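PDB 7JRM: F5/8 type C domain protein from Clostridium perfringens, which probably binds carbohydrate through its CBM51 module, as part of ZmpB, an O-glycopeptidase thought to recognise and cleave mucins. Local coordinates for residues V161-F166 with D205-G210; T130-E135 with N212-D217. All coordinates share one frame; numbering follows the deposited sequence.

Overall arrangement
Both contacts lie at one end of the NPCBM/NEW2 (CBM51) domain, with centres 8 Å apart, and share one calcium ion. In chain order the segments run 130-135, 161-166, 205-210 and 212-217, so contact 2 brackets contact 1. Contact 1 follows strands 163-170 and 199-205 of the five-stranded sheet to where they part. Contact 2 pairs strands 127-131 and 215-224 of the six-stranded sheet, while strand 134-139 passes into the other sheet. Contact 1 brings four calcium-binding residues and contact 2 the fifth, Asp-214, whose OD1 probably also accepts a hydrogen bond from Ser-163 N. The metal thus ties the start of strand 163-170 to the loop that crosses from one sheet to the other.

Contact 1 of 2, residues V161-F166 with D205-G210; sequences VSSVKF and DVADNG. With CA (calcium ion), chain B.
Segments 161-166 and 205-210 run nearly antiparallel, 159° apart, and meet as neighbouring strands at the hydrogen-bonded pair Lys-165 and Asp-205 before segment 205-210 leaves the sheet and curls round a calcium ion. This is one end of the beta-sandwich of a carbohydrate-binding module, where the start of strand 163-170 and the loop after strand 199-205 supply most of a calcium site. Asp-205 N binds Lys-165 O at 2.8 Å; the return bond from Lys-165 N to Asp-205 O is weak.

Past this pair the calcium takes over the role of cross-strand hydrogen bonds. Ser-163 O and Val-206 O, two acceptors that would otherwise repel, both point at the ion, each 2.4 Å from it. Asp-208 O and Gly-210 O close the loop's share of the shell, and Asp-214 supplies carboxylate oxygens from outside. Ser-163 binds a second time, more loosely: OG sits between its own backbone N and carbonyl carbon (chi1 58°), a turn that brings it within 2.9 Å of the calcium and beside Asp-208 OD2. That OG to OD2 separation is modelled very short, so the details of the bond are doubtful. The other oxygen of the carboxylate, OD1, forms a salt bridge with Arg-182 on strand 173-182.

Carbon contacts flank this polar centre. Ala-207 CB rests 3.6 Å from Ser-163 O, and the amide end of Asn-209 lies alongside Val-161 CB. A water bridges the strand and the loop, accepting from Lys-165 NZ at 2.9 Å and, weakly, from Ala-207 N. A second water completes the calcium shell at 2.4 Å and is placed to donate to Val-161 O, though it has more acceptors within reach than protons.

Contact 2 of 2, residues T130-E135 with N212-D217; sequences THSYSE and NWDHAD. With CA (calcium ion), chain B.
The imidazole of His-131 carries on one face the carbonyl oxygen of Asp-214, which stands 3.3 Å above the ring plane over its centre, with His-215 N farther off toward the rim. In the plane of the same ring, ND1 donates to Ser-132 O; the bond holds the rotation of the ring and implies a proton on ND1, which leaves its charge open. Neither histidine covers the other: the two rings meet rim to rim with their planes at 61°, CD2 of His-131 lying 3.3 Å from CD2 of His-215. A water lies at the edge of the His-215 ring and is hydrogen-bonded to NE2 of both rings. With CG opposite the backbone N (chi1 -165°), the His-131 ring swings over the Asp-214 peptide.

Asp-214 links the contact to the metal. As the central residue of an inverse gamma turn, it offers its backbone oxygen to Ser-132 N in a weak bond, while its carboxylate faces the calcium with both oxygens, OD2 at 2.5 Å and OD1 at 2.8 Å. Ser-132 OG steadies this first-shell group by donating to OD2 at 2.8 Å through the anti lone pair, and the hydroxyl packs against Val-206 of the neighbouring metal-binding loop. Just beyond, a cis peptide bond precedes Tyr-133, where the chain turns from one strand to the next.

Farther from the metal the segments become regular antiparallel sheet. Thr-130 N reaches Ala-216 O at 2.9 Å, and Ala-216 N returns the bond to Thr-130 O; His-131 and His-215 form the adjoining non-hydrogen-bonded pair. A bidentate aspartate held by a second-shell serine just before strand 215-224 completes the calcium site of this beta-sandwich module.

Contact 1 of 2, residues V161-F166 with D205-G210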
loop_
_atom_site.group_PDB
_atom_site.type_symbol
_atom_site.label_atom_id
_atom_site.label_comp_id
_atom_site.label_asym_id
_atom_site.label_seq_id
_atom_site.Cartn_x
_atom_site.Cartn_y
_atom_site.Cartn_z
ATOM N N VAL A 161 -28.684 -23.733 -39.833
ATOM C CA VAL A 161 -29.469 -22.562 -40.215
ATOM C C VAL A 161 -29.582 -21.516 -39.112
ATOM O O VAL A 161 -30.285 -20.513 -39.302
ATOM C CB VAL A 161 -30.887 -22.979 -40.655
ATOM C CG1 VAL A 161 -30.816 -23.926 -41.841
ATOM C CG2 VAL A 161 -31.634 -23.618 -39.493
ATOM N N SER A 162 -28.922 -21.710 -37.973
ATOM C CA SER A 162 -29.052 -20.766 -36.868
ATOM C C SER A 162 -28.542 -19.385 -37.269
ATOM O O SER A 162 -27.448 -19.251 -37.826
ATOM C CB SER A 162 -28.289 -21.279 -35.647
ATOM O OG SER A 162 -28.993 -22.333 -35.013
ATOM N N SER A 163 -29.346 -18.357 -36.984
ATOM C CA SER A 163 -29.009 -16.979 -37.329
ATOM C C SER A 163 -29.896 -15.992 -36.579
ATOM O O SER A 163 -31.125 -16.099 -36.630
ATOM C CB SER A 163 -29.141 -16.753 -38.837
ATOM O OG SER A 163 -30.453 -17.049 -39.281
ATOM N N VAL A 164 -29.291 -15.028 -35.885
ATOM C CA VAL A 164 -30.020 -14.029 -35.114
ATOM C C VAL A 164 -29.352 -12.671 -35.293
ATOM O O VAL A 164 -28.297 -12.546 -35.920
ATOM C CB VAL A 164 -30.102 -14.386 -33.614
ATOM C CG1 VAL A 164 -30.909 -15.653 -33.400
ATOM C CG2 VAL A 164 -28.711 -14.526 -33.027
ATOM N N LYS A 165 -29.985 -11.646 -34.732
ATOM C CA LYS A 165 -29.399 -10.319 -34.622
ATOM C C LYS A 165 -29.756 -9.756 -33.257
ATOM O O LYS A 165 -30.929 -9.749 -32.875
ATOM C CB LYS A 165 -29.895 -9.382 -35.729
ATOM C CG LYS A 165 -29.223 -8.017 -35.720
ATOM C CD LYS A 165 -29.961 -7.018 -36.595
ATOM C CE LYS A 165 -30.295 -7.609 -37.954
ATOM N NZ LYS A 165 -31.658 -7.215 -38.404
ATOM N N PHE A 166 -28.747 -9.298 -32.524
ATOM C CA PHE A 166 -28.957 -8.746 -31.195
ATOM C C PHE A 166 -29.124 -7.237 -31.278
ATOM O O PHE A 166 -28.383 -6.555 -31.990
ATOM C CB PHE A 166 -27.789 -9.092 -30.273
ATOM C CG PHE A 166 -27.618 -10.565 -30.039
ATOM C CD1 PHE A 166 -26.905 -11.341 -30.935
ATOM C CD2 PHE A 166 -28.170 -11.172 -28.923
ATOM C CE1 PHE A 166 -26.744 -12.695 -30.724
ATOM C CE2 PHE A 166 -28.011 -12.526 -28.707
ATOM C CZ PHE A 166 -27.297 -13.288 -29.610
ATOM N N ASP A 205 -33.559 -10.730 -32.739
ATOM C CA ASP A 205 -34.375 -10.873 -33.935
ATOM C C ASP A 205 -34.031 -12.168 -34.668
ATOM O O ASP A 205 -33.045 -12.845 -34.370
ATOM C CB ASP A 205 -34.202 -9.666 -34.856
ATOM C CG ASP A 205 -35.494 -9.278 -35.549
ATOM O OD1 ASP A 205 -36.337 -10.171 -35.775
ATOM O OD2 ASP A 205 -35.669 -8.082 -35.863
ATOM N N VAL A 206 -34.865 -12.505 -35.654
ATOM C CA VAL A 206 -34.811 -13.829 -36.268
ATOM C C VAL A 206 -33.874 -13.922 -37.468
ATOM O O VAL A 206 -33.534 -15.040 -37.880
ATOM C CB VAL A 206 -36.221 -14.281 -36.687
ATOM C CG1 VAL A 206 -37.143 -14.323 -35.479
ATOM C CG2 VAL A 206 -36.779 -13.354 -37.757
ATOM N N ALA A 207 -33.453 -12.793 -38.039
ATOM C CA ALA A 207 -32.580 -12.759 -39.226
ATOM C C ALA A 207 -33.251 -13.589 -40.322
ATOM O O ALA A 207 -34.438 -13.371 -40.604
ATOM C CB ALA A 207 -31.173 -13.195 -38.838
ATOM N N ASP A 208 -32.556 -14.533 -40.950
ATOM C CA ASP A 208 -33.144 -15.369 -41.987
ATOM C C ASP A 208 -33.576 -16.715 -41.412
ATOM O O ASP A 208 -33.288 -17.052 -40.261
ATOM C CB ASP A 208 -32.163 -15.567 -43.151
ATOM C CG ASP A 208 -30.787 -16.033 -42.696
ATOM O OD1 ASP A 208 -29.792 -15.667 -43.355
ATOM O OD2 ASP A 208 -30.692 -16.771 -41.692
ATOM N N ASN A 209 -34.283 -17.485 -42.244
ATOM C CA ASN A 209 -34.744 -18.833 -41.901
ATOM C C ASN A 209 -35.674 -18.835 -40.691
ATOM O O ASN A 209 -35.782 -19.839 -39.983
ATOM C CB ASN A 209 -33.566 -19.784 -41.663
ATOM C CG ASN A 209 -32.981 -20.321 -42.952
ATOM O OD1 ASN A 209 -31.851 -19.995 -43.317
ATOM N ND2 ASN A 209 -33.747 -21.152 -43.649
ATOM N N GLY A 210 -36.360 -17.721 -40.450
ATOM C CA GLY A 210 -37.225 -17.643 -39.292
ATOM C C GLY A 210 -36.433 -17.766 -38.003
ATOM O O GLY A 210 -35.271 -17.356 -37.907
HETATM CA CA CA B . -32.850 -17.289 -37.740
HETATM O O HOH W 1 -32.867 -19.649 -38.234
HETATM O O HOH W 2 -33.186 -9.702 -38.118
#

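Contact 2 of 2, residues T130-E135 with N212-D217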
loop_
_atom_site.group_PDB
_atom_site.type_symbol
_atom_site.label_atom_id
_atom_site.label_comp_id
_atom_site.label_asym_id
_atom_site.label_seq_id
_atom_site.Cartn_x
_atom_site.Cartn_y
_atom_site.Cartn_z
ATOM N N THR A 130 -31.833 -17.290 -24.210
ATOM C CA THR A 130 -33.149 -17.023 -24.774
ATOM C C THR A 130 -33.201 -17.591 -26.190
ATOM O O THR A 130 -32.324 -18.350 -26.611
ATOM C CB THR A 130 -33.462 -15.519 -24.733
ATOM O OG1 THR A 130 -34.843 -15.307 -25.055
ATOM C CG2 THR A 130 -32.583 -14.753 -25.717
ATOM N N HIS A 131 -34.244 -17.210 -26.926
ATOM C CA HIS A 131 -34.518 -17.773 -28.241
ATOM C C HIS A 131 -35.332 -16.760 -29.032
ATOM O O HIS A 131 -36.332 -16.242 -28.527
ATOM C CB HIS A 131 -35.279 -19.099 -28.106
ATOM C CG HIS A 131 -35.303 -19.923 -29.355
ATOM N ND1 HIS A 131 -35.877 -19.484 -30.528
ATOM C CD2 HIS A 131 -34.843 -21.173 -29.606
ATOM C CE1 HIS A 131 -35.760 -20.423 -31.450
ATOM N NE2 HIS A 131 -35.135 -21.456 -30.917
ATOM N N SER A 132 -34.896 -16.471 -30.255
ATOM C CA SER A 132 -35.635 -15.549 -31.109
ATOM C C SER A 132 -36.999 -16.137 -31.454
ATOM O O SER A 132 -37.160 -17.354 -31.574
ATOM C CB SER A 132 -34.846 -15.255 -32.384
ATOM O OG SER A 132 -35.197 -16.157 -33.419
ATOM N N TYR A 133 -38.003 -15.269 -31.585
ATOM C CA TYR A 133 -37.890 -13.837 -31.316
ATOM C C TYR A 133 -38.053 -13.587 -29.821
ATOM O O TYR A 133 -38.896 -14.206 -29.175
ATOM C CB TYR A 133 -38.944 -13.062 -32.115
ATOM C CG TYR A 133 -38.889 -11.560 -31.950
ATOM C CD1 TYR A 133 -39.698 -10.913 -31.023
ATOM C CD2 TYR A 133 -38.040 -10.786 -32.731
ATOM C CE1 TYR A 133 -39.656 -9.540 -30.873
ATOM C CE2 TYR A 133 -37.992 -9.412 -32.588
ATOM C CZ TYR A 133 -38.801 -8.794 -31.657
ATOM O OH TYR A 133 -38.756 -7.427 -31.510
ATOM N N SER A 134 -37.244 -12.683 -29.269
ATOM C CA SER A 134 -37.220 -12.471 -27.830
ATOM C C SER A 134 -37.110 -10.989 -27.509
ATOM O O SER A 134 -36.362 -10.254 -28.161
ATOM C CB SER A 134 -36.055 -13.226 -27.179
ATOM O OG SER A 134 -36.023 -12.998 -25.781
ATOM N N GLU A 135 -37.860 -10.564 -26.492
ATOM C CA GLU A 135 -37.793 -9.205 -25.963
ATOM C C GLU A 135 -37.779 -9.302 -24.444
ATOM O O GLU A 135 -38.769 -9.730 -23.841
ATOM C CB GLU A 135 -38.970 -8.356 -26.443
ATOM C CG GLU A 135 -38.840 -7.844 -27.866
ATOM C CD GLU A 135 -39.905 -6.822 -28.212
ATOM O OE1 GLU A 135 -40.686 -6.447 -27.312
ATOM O OE2 GLU A 135 -39.963 -6.394 -29.385
ATOM N N ASN A 212 -35.724 -20.703 -36.593
ATOM C CA ASN A 212 -35.341 -22.106 -36.494
ATOM C C ASN A 212 -33.969 -22.255 -35.851
ATOM O O ASN A 212 -32.970 -21.747 -36.373
ATOM C CB ASN A 212 -35.353 -22.749 -37.880
ATOM C CG ASN A 212 -35.461 -24.260 -37.817
ATOM O OD1 ASN A 212 -35.999 -24.813 -36.858
ATOM N ND2 ASN A 212 -34.941 -24.936 -38.836
ATOM N N TRP A 213 -33.930 -22.956 -34.715
ATOM C CA TRP A 213 -32.693 -23.241 -33.984
ATOM C C TRP A 213 -31.955 -21.965 -33.589
ATOM O O TRP A 213 -30.723 -21.930 -33.559
ATOM C CB TRP A 213 -31.776 -24.166 -34.791
ATOM C CG TRP A 213 -32.422 -25.471 -35.140
ATOM C CD1 TRP A 213 -32.695 -25.940 -36.391
ATOM C CD2 TRP A 213 -32.878 -26.476 -34.227
ATOM N NE1 TRP A 213 -33.293 -27.176 -36.315
ATOM C CE2 TRP A 213 -33.417 -27.526 -34.996
ATOM C CE3 TRP A 213 -32.883 -26.590 -32.833
ATOM C CZ2 TRP A 213 -33.954 -28.675 -34.419
ATOM C CZ3 TRP A 213 -33.416 -27.730 -32.262
ATOM C CH2 TRP A 213 -33.944 -28.758 -33.053
ATOM N N ASP A 214 -32.706 -20.912 -33.270
ATOM C CA ASP A 214 -32.125 -19.618 -32.918
ATOM C C ASP A 214 -31.880 -19.525 -31.409
ATOM O O ASP A 214 -32.472 -18.716 -30.696
ATOM C CB ASP A 214 -33.027 -18.490 -33.402
ATOM C CG ASP A 214 -32.807 -18.152 -34.864
ATOM O OD1 ASP A 214 -31.936 -18.784 -35.500
ATOM O OD2 ASP A 214 -33.502 -17.249 -35.373
ATOM N N HIS A 215 -30.980 -20.379 -30.930
ATOM C CA HIS A 215 -30.554 -20.332 -29.537
ATOM C C HIS A 215 -29.555 -19.194 -29.368
ATOM O O HIS A 215 -28.470 -19.225 -29.956
ATOM C CB HIS A 215 -29.933 -21.662 -29.116
ATOM C CG HIS A 215 -30.898 -22.808 -29.102
ATOM N ND1 HIS A 215 -30.680 -23.953 -28.365
ATOM C CD2 HIS A 215 -32.079 -22.988 -29.737
ATOM C CE1 HIS A 215 -31.688 -24.787 -28.544
ATOM N NE2 HIS A 215 -32.551 -24.227 -29.373
ATOM N N ALA A 216 -29.921 -18.188 -28.575
ATOM C CA ALA A 216 -29.107 -16.993 -28.405
ATOM C C ALA A 216 -28.827 -16.755 -26.930
ATOM O O ALA A 216 -29.685 -17.002 -26.078
ATOM C CB ALA A 216 -29.794 -15.765 -29.011
ATOM N N ASP A 217 -27.624 -16.265 -26.635
ATOM C CA ASP A 217 -27.195 -16.000 -25.270
ATOM C C ASP A 217 -26.811 -14.538 -25.105
ATOM O O ASP A 217 -26.113 -13.968 -25.950
ATOM C CB ASP A 217 -25.996 -16.867 -24.874
ATOM C CG ASP A 217 -26.290 -18.344 -24.950
ATOM O OD1 ASP A 217 -27.448 -18.740 -24.703
ATOM O OD2 ASP A 217 -25.351 -19.109 -25.246
HETATM CA CA CA B . -32.850 -17.289 -37.740
HETATM O O HOH W 3 -35.037 -24.710 -31.392
HETATM O O HOH W 1 -32.867 -19.649 -38.234
#